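Local coordinates for protein beta-hexosaminidase Amuc_2018 (Akkermansia muciniphila, PDB 6JEB) that removes terminal beta-linked N-acetylglucosamine and N-acetylgalactosamine residues from glycans and chitobiose as a zinc-containing glycoside hydrolase of family 20, at residues 132-137 and 162-167; 411-416 and 461-466. All coordinates share one frame; numbering follows the deposited sequence.

Contact 1. Residues 132-137 and 162-167; sequences QGWRLP and EGMYTK
Arg135 and Met164 bring the two backbones to 4.4 Å between their CA atoms, where the loop leaving strand 123-127 of the catalytic TIM barrel runs beside the lead-in to helix 167-178. The end-to-end directions differ by 34°, and one backbone bond joins the segments, Tyr165 N to Arg135 O (3.1 Å). The Arg135 side chain bends at chi2 (-58°) and turns its guanidinium back to Gly163, where NH1 meets a lone pair of the carbonyl O at 2.9 Å, the oxygen lying somewhat out of the guanidinium plane. NE and NH2 of the same group bind the carbonyls of Pro99 and Ala100, next to the substrate-binding Arg101, tying three loops together. Met164 has CG anti to its backbone N (chi1 179°), which sends the thioether alongside the Trp134 side chain, pointing the same way: SD lies against CA and CB of Pro137, and CE comes to the edge of the Trp134 ring, 3.8 Å from CD1. Pro137 CD lies 3.1 Å from Tyr165 O, and the buried Trp134 O finds no polar partner. Tyr165 sets CD2 beside Arg135 CB, while its hydroxyl bonds Ile104 O. The Trp134 indole is fixed within its own segment, NE1 donating in the ring plane to a lone pair of Leu136 O at 2.8 Å.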
loop_
_atom_site.group_PDB
_atom_site.type_symbol
_atom_site.label_atom_id
_atom_site.label_comp_id
_atom_site.label_asym_id
_atom_site.label_seq_id
_atom_site.Cartn_x
_atom_site.Cartn_y
_atom_site.Cartn_z
ATOM N N GLN A 132 -16.040 8.181 -3.905
ATOM C CA GLN A 132 -15.961 9.565 -3.453
ATOM C C GLN A 132 -15.083 10.432 -4.342
ATOM O O GLN A 132 -14.962 11.638 -4.088
ATOM C CB GLN A 132 -15.435 9.618 -2.005
ATOM C CG GLN A 132 -16.345 8.969 -0.966
ATOM C CD GLN A 132 -16.244 7.445 -0.921
ATOM O OE1 GLN A 132 -15.382 6.844 -1.560
ATOM N NE2 GLN A 132 -17.147 6.814 -0.167
ATOM N N GLY A 133 -14.470 9.858 -5.371
ATOM C CA GLY A 133 -13.589 10.619 -6.229
ATOM C C GLY A 133 -12.798 9.747 -7.178
ATOM O O GLY A 133 -12.646 8.538 -6.959
ATOM N N TRP A 134 -12.293 10.372 -8.240
ATOM C CA TRP A 134 -11.502 9.717 -9.275
ATOM C C TRP A 134 -10.340 10.655 -9.571
ATOM O O TRP A 134 -10.573 11.815 -9.924
ATOM C CB TRP A 134 -12.362 9.513 -10.534
ATOM C CG TRP A 134 -11.618 8.859 -11.662
ATOM C CD1 TRP A 134 -10.607 9.409 -12.403
ATOM C CD2 TRP A 134 -11.794 7.520 -12.152
ATOM N NE1 TRP A 134 -10.143 8.491 -13.320
ATOM C CE2 TRP A 134 -10.865 7.331 -13.194
ATOM C CE3 TRP A 134 -12.668 6.473 -11.825
ATOM C CZ2 TRP A 134 -10.763 6.129 -13.902
ATOM C CZ3 TRP A 134 -12.558 5.272 -12.527
ATOM C CH2 TRP A 134 -11.618 5.119 -13.556
ATOM N N ARG A 135 -9.097 10.168 -9.433
ATOM C CA ARG A 135 -7.923 11.039 -9.434
ATOM C C ARG A 135 -6.991 10.868 -10.634
ATOM O O ARG A 135 -5.977 11.587 -10.710
ATOM C CB ARG A 135 -7.120 10.868 -8.138
ATOM C CG ARG A 135 -7.952 10.968 -6.866
ATOM C CD ARG A 135 -8.701 12.307 -6.763
ATOM N NE ARG A 135 -9.534 12.299 -5.568
ATOM C CZ ARG A 135 -10.617 13.052 -5.393
ATOM N NH1 ARG A 135 -10.980 13.940 -6.316
ATOM N NH2 ARG A 135 -11.336 12.917 -4.283
ATOM N N LEU A 136 -7.290 9.954 -11.567
ATOM C CA LEU A 136 -6.415 9.691 -12.705
ATOM C C LEU A 136 -6.963 10.369 -13.948
ATOM O O LEU A 136 -8.067 10.016 -14.389
ATOM C CB LEU A 136 -6.324 8.188 -12.955
ATOM C CG LEU A 136 -5.477 7.836 -14.181
ATOM C CD1 LEU A 136 -3.975 7.848 -13.862
ATOM C CD2 LEU A 136 -5.888 6.489 -14.777
ATOM N N PRO A 137 -6.235 11.292 -14.573
ATOM C CA PRO A 137 -6.717 11.868 -15.835
ATOM C C PRO A 137 -6.576 10.861 -16.968
ATOM O O PRO A 137 -5.605 10.101 -17.030
ATOM C CB PRO A 137 -5.792 13.072 -16.042
ATOM C CG PRO A 137 -4.500 12.637 -15.398
ATOM C CD PRO A 137 -4.914 11.828 -14.185
ATOM N N GLU A 162 -12.220 18.330 -4.029
ATOM C CA GLU A 162 -11.871 17.937 -5.385
ATOM C C GLU A 162 -10.370 17.763 -5.501
ATOM O O GLU A 162 -9.598 18.103 -4.595
ATOM C CB GLU A 162 -12.351 18.949 -6.439
ATOM C CG GLU A 162 -11.494 20.200 -6.561
ATOM C CD GLU A 162 -11.798 21.004 -7.830
ATOM O OE1 GLU A 162 -11.892 20.403 -8.928
ATOM O OE2 GLU A 162 -11.946 22.244 -7.736
ATOM N N GLY A 163 -9.967 17.216 -6.639
ATOM C CA GLY A 163 -8.566 17.130 -6.976
ATOM C C GLY A 163 -8.332 16.081 -8.037
ATOM O O GLY A 163 -9.034 15.065 -8.086
ATOM N N MET A 164 -7.354 16.313 -8.901
ATOM C CA MET A 164 -6.966 15.298 -9.872
ATOM C C MET A 164 -5.495 15.516 -10.183
ATOM O O MET A 164 -5.069 16.661 -10.359
ATOM C CB MET A 164 -7.813 15.415 -11.146
ATOM C CG MET A 164 -7.437 14.385 -12.210
ATOM S SD MET A 164 -8.514 14.397 -13.652
ATOM C CE MET A 164 -9.604 13.014 -13.287
ATOM N N TYR A 165 -4.717 14.429 -10.221
ATOM C CA TYR A 165 -3.314 14.543 -10.588
ATOM C C TYR A 165 -3.192 14.885 -12.066
ATOM O O TYR A 165 -4.059 14.549 -12.872
ATOM C CB TYR A 165 -2.577 13.225 -10.295
ATOM C CG TYR A 165 -2.577 12.939 -8.818
ATOM C CD1 TYR A 165 -1.835 13.730 -7.944
ATOM C CD2 TYR A 165 -3.357 11.918 -8.285
ATOM C CE1 TYR A 165 -1.865 13.507 -6.583
ATOM C CE2 TYR A 165 -3.390 11.683 -6.927
ATOM C CZ TYR A 165 -2.647 12.482 -6.079
ATOM O OH TYR A 165 -2.693 12.256 -4.724
ATOM N N THR A 166 -2.120 15.586 -12.418
ATOM C CA THR A 166 -1.762 15.679 -13.825
ATOM C C THR A 166 -0.861 14.505 -14.188
ATOM O O THR A 166 -0.231 13.884 -13.325
ATOM C CB THR A 166 -1.018 16.980 -14.129
ATOM O OG1 THR A 166 0.267 16.949 -13.492
ATOM C CG2 THR A 166 -1.800 18.183 -13.626
ATOM N N LYS A 167 -0.802 14.205 -15.489
ATOM C CA LYS A 167 0.116 13.171 -15.958
ATOM C C LYS A 167 1.551 13.504 -15.568
ATOM O O LYS A 167 2.312 12.623 -15.154
ATOM C CB LYS A 167 -0.018 12.996 -17.474
ATOM C CG LYS A 167 0.890 11.924 -18.071
ATOM C CD LYS A 167 0.553 11.702 -19.541
ATOM C CE LYS A 167 0.538 10.234 -19.890
ATOM N NZ LYS A 167 0.110 9.983 -21.303
#

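Contact 2. Residues 411-416 and 461-466; sequences LYRAYP and GNEPAF
Tyr412, near the C-terminal end of helix 407-414, lays one ring face against the tail segment 461-466. With CG anti to the backbone N, the ring reaches across to Glu463, whose CA stands 3.6 Å from the ring centroid in a CH-pi contact 18° off the normal. Glu463 CB follows over the same face, 3.4 Å from Tyr412 CE2, and Pro464 CD adds an off-centre CH-pi contact nearer Tyr412 CG. At the ring edge the hydroxyl donates to Asn462 OD1 at 2.7 Å, nearly in line with that C=O bond, the amide plane standing 79° from the ring. The same hydroxyl also bonds Gln361 NE2, and Asn462 OD1 also takes Thr459 N. Next in sequence, Arg413 grips the Glu463 carboxylate side-on: NE meets the syn lone pair of OE2 at 2.7 Å and NH2 reaches OE1 at 2.9 Å, the two flat groups turned 33° apart. Its NH1 binds Asp354 O and NH2 also binds Arg362 O, so the buried charge has both carboxylate and carbonyl partners. This bidentate salt bridge fastens the C-terminal tail to a helix of the GH20 barrel, beside the substrate-binding Leu353 and Asp354, consistent with a second-shell position.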
loop_
_atom_site.group_PDB
_atom_site.type_symbol
_atom_site.label_atom_id
_atom_site.label_comp_id
_atom_site.label_asym_id
_atom_site.label_seq_id
_atom_site.Cartn_x
_atom_site.Cartn_y
_atom_site.Cartn_z
ATOM N N LEU A 411 -0.516 10.972 8.312
ATOM C CA LEU A 411 0.680 10.534 9.019
ATOM C C LEU A 411 0.365 10.164 10.457
ATOM O O LEU A 411 1.007 9.266 11.014
ATOM C CB LEU A 411 1.758 11.618 8.980
ATOM C CG LEU A 411 2.357 11.918 7.603
ATOM C CD1 LEU A 411 3.351 13.077 7.713
ATOM C CD2 LEU A 411 3.020 10.676 6.998
ATOM N N TYR A 412 -0.607 10.844 11.076
ATOM C CA TYR A 412 -0.954 10.506 12.450
ATOM C C TYR A 412 -1.399 9.054 12.561
ATOM O O TYR A 412 -1.007 8.351 13.498
ATOM C CB TYR A 412 -2.034 11.437 13.014
ATOM C CG TYR A 412 -2.221 11.139 14.477
ATOM C CD1 TYR A 412 -1.414 11.745 15.430
ATOM C CD2 TYR A 412 -3.161 10.203 14.899
ATOM C CE1 TYR A 412 -1.549 11.447 16.776
ATOM C CE2 TYR A 412 -3.300 9.884 16.231
ATOM C CZ TYR A 412 -2.494 10.515 17.167
ATOM O OH TYR A 412 -2.625 10.197 18.490
ATOM N N ARG A 413 -2.228 8.587 11.618
ATOM C CA ARG A 413 -2.668 7.195 11.679
ATOM C C ARG A 413 -1.675 6.230 11.040
ATOM O O ARG A 413 -1.575 5.085 11.484
ATOM C CB ARG A 413 -4.089 7.030 11.127
ATOM C CG ARG A 413 -5.103 7.716 12.027
ATOM C CD ARG A 413 -6.452 7.010 12.168
ATOM N NE ARG A 413 -7.212 7.657 13.236
ATOM C CZ ARG A 413 -8.410 7.274 13.686
ATOM N NH1 ARG A 413 -9.035 6.227 13.157
ATOM N NH2 ARG A 413 -8.986 7.951 14.678
ATOM N N ALA A 414 -0.912 6.669 10.038
ATOM C CA ALA A 414 0.028 5.754 9.397
ATOM C C ALA A 414 1.182 5.384 10.321
ATOM O O ALA A 414 1.609 4.224 10.343
ATOM C CB ALA A 414 0.551 6.346 8.087
ATOM N N TYR A 415 1.713 6.361 11.086
ATOM C CA TYR A 415 2.870 6.176 11.955
ATOM C C TYR A 415 2.464 6.278 13.419
ATOM O O TYR A 415 1.571 7.060 13.766
ATOM C CB TYR A 415 3.963 7.217 11.649
ATOM C CG TYR A 415 4.613 6.932 10.316
ATOM C CD1 TYR A 415 5.697 6.064 10.227
ATOM C CD2 TYR A 415 4.091 7.461 9.140
ATOM C CE1 TYR A 415 6.260 5.751 9.013
ATOM C CE2 TYR A 415 4.653 7.160 7.908
ATOM C CZ TYR A 415 5.733 6.296 7.853
ATOM O OH TYR A 415 6.298 5.976 6.649
ATOM N N PRO A 416 3.110 5.514 14.319
ATOM C CA PRO A 416 4.245 4.613 14.078
ATOM C C PRO A 416 3.886 3.191 13.638
ATOM O O PRO A 416 4.798 2.379 13.529
ATOM C CB PRO A 416 4.916 4.543 15.452
ATOM C CG PRO A 416 3.771 4.656 16.397
ATOM C CD PRO A 416 2.868 5.697 15.762
ATOM N N GLY A 461 -5.269 11.856 23.182
ATOM C CA GLY A 461 -5.730 13.191 22.867
ATOM C C GLY A 461 -4.937 13.977 21.847
ATOM O O GLY A 461 -5.368 15.077 21.486
ATOM N N ASN A 462 -3.798 13.483 21.363
ATOM C CA ASN A 462 -2.988 14.293 20.453
ATOM C C ASN A 462 -3.258 14.024 18.974
ATOM O O ASN A 462 -2.546 14.566 18.121
ATOM C CB ASN A 462 -1.490 14.267 20.809
ATOM C CG ASN A 462 -0.764 13.026 20.315
ATOM O OD1 ASN A 462 -1.369 12.012 19.972
ATOM N ND2 ASN A 462 0.566 13.107 20.292
ATOM N N GLU A 463 -4.279 13.232 18.646
ATOM C CA GLU A 463 -4.701 13.146 17.256
ATOM C C GLU A 463 -5.242 14.503 16.807
ATOM O O GLU A 463 -5.979 15.155 17.559
ATOM C CB GLU A 463 -5.781 12.079 17.065
ATOM C CG GLU A 463 -6.186 11.926 15.596
ATOM C CD GLU A 463 -6.734 10.554 15.254
ATOM O OE1 GLU A 463 -7.372 9.911 16.123
ATOM O OE2 GLU A 463 -6.514 10.106 14.105
ATOM N N PRO A 464 -4.876 14.968 15.610
ATOM C CA PRO A 464 -5.423 16.239 15.118
ATOM C C PRO A 464 -6.946 16.211 15.101
ATOM O O PRO A 464 -7.570 15.170 14.892
ATOM C CB PRO A 464 -4.849 16.348 13.700
ATOM C CG PRO A 464 -3.571 15.556 13.754
ATOM C CD PRO A 464 -3.854 14.413 14.705
ATOM N N ALA A 465 -7.541 17.373 15.345
ATOM C CA ALA A 465 -8.989 17.468 15.437
ATOM C C ALA A 465 -9.649 17.161 14.097
ATOM O O ALA A 465 -9.092 17.429 13.030
ATOM C CB ALA A 465 -9.384 18.877 15.869
ATOM N N PHE A 466 -10.858 16.605 14.167
ATOM C CA PHE A 466 -11.699 16.361 13.005
ATOM C C PHE A 466 -12.870 17.333 13.012
ATOM O O PHE A 466 -13.284 17.823 14.066
ATOM C CB PHE A 466 -12.264 14.937 13.012
ATOM C CG PHE A 466 -11.220 13.865 12.930
ATOM C CD1 PHE A 466 -10.729 13.459 11.701
ATOM C CD2 PHE A 466 -10.740 13.251 14.078
ATOM C CE1 PHE A 466 -9.766 12.464 11.615
ATOM C CE2 PHE A 466 -9.778 12.254 13.998
ATOM C CZ PHE A 466 -9.288 11.860 12.766
#

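How the contacts relate
Contact 1 is complete in the chain before contact 2 begins; their centres lie 25 Å apart, and with nearest atoms about 13 Å apart they do not meet. Contact 1 lies wholly within the catalytic (beta/alpha)8 barrel, both of its segments falling, in sequence, between strands 123-127 and 183-187, neighbours in the parallel sheet. Contact 2 follows the last barrel strand, 392-399, and joins helix 407-414 to the C-terminal tail beyond helix 434-452. Each approaches the active site through a neighbouring loop: contact 1 adjoins the substrate-binding Arg101 and contact 2 the substrate-binding segment Tyr352 to Asp354. The two thus sit beside different substrate-binding loops, one early in the barrel and one late.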